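Local structure of homospermidine synthase (Legionella pneumophila subsp. pneumophila str. Philadelphia 1, 2PH5) at residues A[205-210]-A[317-322]; A[273-278]-A[287-292]. The protein binds NAD between a Rossmann-type domain and a saccharopine dehydrogenase C-terminal-like domain and probably catalyses the formation of homospermidine. All blocks are in the same frame, centred on the assembly; numbering follows the deposited sequence.

Contact 1 (A[205-210]-A[317-322]); sequences VAEQDS and VHYAYN
Glu207 and the tyrosines Tyr319 and Tyr321 illustrate how neighbouring parallel strands can gather polar groups on one face of a sheet. The strands run only 6° from parallel, and Val205, Glu207 and Asp209 alternate with His318, Ala320 and Asn322 in backbone hydrogen bonding; the Glu207 N to Ala320 O bond is weak. Glu207 climbs away from the sheet with CG anti to the backbone N (chi1 178°) and an extended chain beyond. Its CB lies 4.0 Å from Tyr319 OH, and CG runs alongside the Tyr321 ring, 4.0 Å from Tyr321 CE2. Farther out, Glu207 CD comes to 3.6 Å from Tyr321 CE2, with the carboxylate turned 55° against that ring. The tip then divides its partners: OE1 accepts a 2.6 Å hydrogen bond from Tyr319 OH, which arrives from above the carboxylate plane, while OE2 lies 2.6 Å from a water that also binds Asp209 OD2 and Tyr321 OH. Those two groups have further partners, Thr225 for Asp209 and Trp226 for Tyr321. At the start of the pairing, Val205 CG1 packs 3.6 Å from Tyr319 CE2, and on the other face Gln208 CG lies 3.7 Å from Asn322 CB. Asn159, an NAD-binding residue, touches Val205, Glu207 and Tyr319, and the Glu207 side chain is about 7 Å from the bound NAD, between nearest atoms. The arrangement is a parallel strand pair within the mixed sheet of the C-terminal domain, with its Val205, Glu207 and Tyr319 face bordering the cofactor site.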
# COMPACT_ATOMS: atom_id res chain seq x y z
N VAL A 205 -15.86 -1.75 13.67
CA VAL A 205 -16.40 -0.67 12.88
C VAL A 205 -15.63 -1.02 11.63
O VAL A 205 -14.43 -0.73 11.52
CB VAL A 205 -15.99 0.73 13.40
CG1 VAL A 205 -16.50 1.80 12.45
CG2 VAL A 205 -16.57 0.96 14.81
N ALA A 206 -16.30 -1.71 10.71
CA ALA A 206 -15.67 -2.15 9.48
C ALA A 206 -16.07 -1.27 8.31
O ALA A 206 -17.25 -1.20 7.94
CB ALA A 206 -16.04 -3.60 9.20
N GLU A 207 -15.09 -0.57 7.75
CA GLU A 207 -15.33 0.33 6.63
C GLU A 207 -14.33 0.06 5.53
O GLU A 207 -13.17 -0.25 5.79
CB GLU A 207 -15.22 1.79 7.08
CG GLU A 207 -15.41 2.81 5.96
CD GLU A 207 -15.23 4.26 6.43
OE1 GLU A 207 -15.16 4.48 7.66
OE2 GLU A 207 -15.17 5.17 5.57
N GLN A 208 -14.79 0.20 4.30
CA GLN A 208 -13.94 -0.02 3.16
C GLN A 208 -14.27 0.99 2.07
O GLN A 208 -15.33 0.93 1.46
CB GLN A 208 -14.12 -1.44 2.66
CG GLN A 208 -12.85 -2.07 2.16
CD GLN A 208 -12.87 -3.58 2.32
OE1 GLN A 208 -12.08 -4.30 1.71
NE2 GLN A 208 -13.79 -4.06 3.16
N ASP A 209 -13.35 1.93 1.87
CA ASP A 209 -13.49 3.00 0.89
C ASP A 209 -12.87 2.53 -0.42
O ASP A 209 -11.67 2.27 -0.49
CB ASP A 209 -12.75 4.25 1.38
CG ASP A 209 -13.23 5.53 0.70
OD1 ASP A 209 -13.52 5.52 -0.51
OD2 ASP A 209 -13.30 6.56 1.40
N SER A 210 -13.70 2.42 -1.45
CA SER A 210 -13.24 1.99 -2.77
C SER A 210 -13.30 3.12 -3.80
O SER A 210 -13.21 2.87 -5.00
CB SER A 210 -14.08 0.80 -3.27
OG SER A 210 -15.44 1.16 -3.47
N VAL A 317 -13.86 -4.03 21.24
CA VAL A 317 -14.28 -3.03 20.27
C VAL A 317 -13.11 -2.22 19.73
O VAL A 317 -12.31 -1.67 20.50
CB VAL A 317 -15.28 -2.01 20.88
CG1 VAL A 317 -15.77 -1.06 19.79
CG2 VAL A 317 -16.45 -2.74 21.52
N HIS A 318 -13.02 -2.16 18.41
CA HIS A 318 -11.98 -1.41 17.74
C HIS A 318 -12.35 -1.19 16.28
O HIS A 318 -13.32 -1.77 15.79
CB HIS A 318 -10.61 -2.10 17.87
CG HIS A 318 -10.48 -3.38 17.11
ND1 HIS A 318 -10.44 -3.42 15.73
CD2 HIS A 318 -10.33 -4.66 17.52
CE1 HIS A 318 -10.26 -4.66 15.33
NE2 HIS A 318 -10.19 -5.44 16.40
N TYR A 319 -11.57 -0.36 15.61
CA TYR A 319 -11.78 0.02 14.22
C TYR A 319 -10.95 -0.85 13.25
O TYR A 319 -9.80 -1.19 13.54
CB TYR A 319 -11.41 1.52 14.09
CG TYR A 319 -11.91 2.27 12.86
CD1 TYR A 319 -11.41 3.54 12.55
CD2 TYR A 319 -12.86 1.71 12.01
CE1 TYR A 319 -11.86 4.24 11.41
CE2 TYR A 319 -13.32 2.38 10.88
CZ TYR A 319 -12.81 3.65 10.59
OH TYR A 319 -13.28 4.32 9.47
N ALA A 320 -11.55 -1.23 12.12
CA ALA A 320 -10.89 -2.03 11.07
C ALA A 320 -11.13 -1.23 9.79
O ALA A 320 -12.10 -1.47 9.06
CB ALA A 320 -11.55 -3.42 10.97
N TYR A 321 -10.25 -0.27 9.54
CA TYR A 321 -10.37 0.65 8.41
C TYR A 321 -9.52 0.34 7.19
O TYR A 321 -8.35 -0.01 7.30
CB TYR A 321 -10.04 2.07 8.87
CG TYR A 321 -10.26 3.17 7.84
CD1 TYR A 321 -9.36 4.23 7.74
CD2 TYR A 321 -11.40 3.19 7.03
CE1 TYR A 321 -9.60 5.29 6.88
CE2 TYR A 321 -11.64 4.26 6.16
CZ TYR A 321 -10.73 5.31 6.09
OH TYR A 321 -10.97 6.37 5.24
N ASN A 322 -10.12 0.51 6.02
CA ASN A 322 -9.42 0.31 4.76
C ASN A 322 -9.84 1.51 3.94
O ASN A 322 -10.94 1.54 3.37
CB ASN A 322 -9.87 -0.98 4.09
CG ASN A 322 -9.00 -1.34 2.90
OD1 ASN A 322 -9.32 -2.24 2.13
ND2 ASN A 322 -7.88 -0.65 2.75
O HOH W 1 -13.43 6.50 4.15
O HOH W 2 -10.22 7.23 1.99

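Contact 2 (A[273-278]-A[287-292]); sequences GVMVRS and HGFLIT
Met275 faces Phe289, and Arg277 faces His287, as non-hydrogen-bonded pairs of a short antiparallel hairpin, while Val276 and Gly288 between them exchange two backbone hydrogen bonds across strands inclined at 133°. A third bond, 2.9 Å from Leu290 N to Val274 O, carries the pairing past the strands to the inverse gamma turn centred on Leu290. In Met275, present as selenomethionine, CG lies beside the backbone N (chi1 -54°) and the chain then bends at its next two torsions, bringing SE over one face of Phe289. There SE stands 3.8 Å from the ring centroid in a Met-aromatic contact, and CE adds a CH-pi contact at 4.2 Å from the same centroid. On the same face of the hairpin, Arg277 CG lies 3.8 Å from His287 NE2, the two side chains running alongside each other; Glu338 of the second subunit binds both, by a salt bridge to the former and a hydrogen bond to the latter. Across the hairpin, Val276 CG1 meets Leu290 CD2 at 3.4 Å, the side chains nearly perpendicular. This aliphatic face is covered by helix 466-469, by His318 of strand 311-322 and by strand 238-242, whereas Phe332 of the second subunit packs on Met275.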
# COMPACT_ATOMS: atom_id res chain seq x y z
N GLY A 273 0.14 0.97 11.76
CA GLY A 273 1.09 -0.12 11.61
C GLY A 273 0.55 -1.45 12.12
O GLY A 273 1.29 -2.43 12.22
N VAL A 274 -0.74 -1.48 12.43
CA VAL A 274 -1.41 -2.67 12.92
C VAL A 274 -2.58 -3.03 11.98
O VAL A 274 -3.43 -2.19 11.70
CB VAL A 274 -2.01 -2.45 14.33
CG1 VAL A 274 -2.50 -3.77 14.91
CG2 VAL A 274 -0.99 -1.80 15.25
N MSE A 275 -2.61 -4.26 11.50
CA MSE A 275 -3.68 -4.70 10.61
C MSE A 275 -4.57 -5.71 11.35
O MSE A 275 -4.10 -6.49 12.18
CB MSE A 275 -3.09 -5.39 9.37
CG MSE A 275 -2.07 -4.57 8.59
SE MSE A 275 -2.78 -2.89 7.94
CE MSE A 275 -3.97 -3.57 6.56
N VAL A 276 -5.86 -5.68 11.05
CA VAL A 276 -6.79 -6.60 11.67
C VAL A 276 -7.67 -7.20 10.58
O VAL A 276 -7.98 -6.54 9.59
CB VAL A 276 -7.68 -5.90 12.72
CG1 VAL A 276 -6.93 -5.74 14.04
CG2 VAL A 276 -8.10 -4.55 12.18
N ARG A 277 -8.07 -8.45 10.78
CA ARG A 277 -8.91 -9.18 9.85
C ARG A 277 -10.39 -8.88 10.13
O ARG A 277 -10.88 -9.16 11.21
CB ARG A 277 -8.68 -10.69 10.00
CG ARG A 277 -7.28 -11.16 9.63
CD ARG A 277 -7.10 -12.66 9.82
NE ARG A 277 -5.82 -13.12 9.29
CZ ARG A 277 -4.67 -13.12 9.98
NH1 ARG A 277 -4.64 -12.71 11.24
NH2 ARG A 277 -3.55 -13.51 9.39
N SER A 278 -11.08 -8.30 9.15
CA SER A 278 -12.49 -7.99 9.33
C SER A 278 -13.29 -8.38 8.09
O SER A 278 -12.79 -9.08 7.20
CB SER A 278 -12.66 -6.51 9.66
OG SER A 278 -13.97 -6.21 10.09
N HIS A 287 -8.10 -6.89 5.11
CA HIS A 287 -7.22 -6.49 6.20
C HIS A 287 -7.28 -4.98 6.35
O HIS A 287 -6.76 -4.24 5.52
CB HIS A 287 -5.77 -6.91 5.94
CG HIS A 287 -5.53 -8.38 6.09
ND1 HIS A 287 -4.26 -8.92 6.15
CD2 HIS A 287 -6.39 -9.43 6.16
CE1 HIS A 287 -4.35 -10.23 6.25
NE2 HIS A 287 -5.63 -10.57 6.26
N GLY A 288 -7.92 -4.52 7.42
CA GLY A 288 -8.01 -3.09 7.63
C GLY A 288 -6.99 -2.58 8.64
O GLY A 288 -6.42 -3.36 9.40
N PHE A 289 -6.74 -1.27 8.63
CA PHE A 289 -5.82 -0.66 9.58
C PHE A 289 -6.58 -0.50 10.88
O PHE A 289 -7.76 -0.11 10.87
CB PHE A 289 -5.36 0.73 9.10
CG PHE A 289 -4.45 0.70 7.91
CD1 PHE A 289 -4.98 0.66 6.62
CD2 PHE A 289 -3.07 0.66 8.08
CE1 PHE A 289 -4.14 0.59 5.51
CE2 PHE A 289 -2.22 0.59 6.97
CZ PHE A 289 -2.76 0.55 5.68
N LEU A 290 -5.93 -0.80 12.00
CA LEU A 290 -6.56 -0.67 13.31
C LEU A 290 -6.42 0.77 13.81
O LEU A 290 -5.90 1.03 14.89
CB LEU A 290 -5.93 -1.67 14.29
CG LEU A 290 -6.39 -1.81 15.75
CD1 LEU A 290 -7.84 -1.49 15.95
CD2 LEU A 290 -6.08 -3.24 16.19
N ILE A 291 -6.89 1.70 12.97
CA ILE A 291 -6.87 3.13 13.26
C ILE A 291 -7.66 3.41 14.53
O ILE A 291 -8.77 2.93 14.69
CB ILE A 291 -7.50 3.95 12.09
CG1 ILE A 291 -6.41 4.55 11.22
CG2 ILE A 291 -8.35 5.09 12.63
CD1 ILE A 291 -5.52 3.56 10.58
N THR A 292 -7.08 4.20 15.41
CA THR A 292 -7.71 4.54 16.68
C THR A 292 -8.91 5.49 16.52
O THR A 292 -9.05 6.15 15.49
CB THR A 292 -6.69 5.21 17.59
OG1 THR A 292 -6.35 6.49 17.05
CG2 THR A 292 -5.42 4.36 17.66

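In the fold
The two contacts lie side by side in the C-terminal domain, of the saccharopine dehydrogenase type, their centres about 8 Å apart. Along the chain, 205-210 comes first, then both strands of the hairpin, then 317-322, so contact 2 forms entirely within the excursion that contact 1 brings back to the mixed sheet. The hairpin is a separate two-stranded unit packed against strand 311-322: Leu290 packs on His318, Ile291 on Tyr319, and Val276 on His318 and Ala320. Contact 1 borders the NAD site through Asn159. Of the two, contact 2 makes more of the contacts with the second subunit, although Asn322 of contact 1 also meets Phe332 of that subunit.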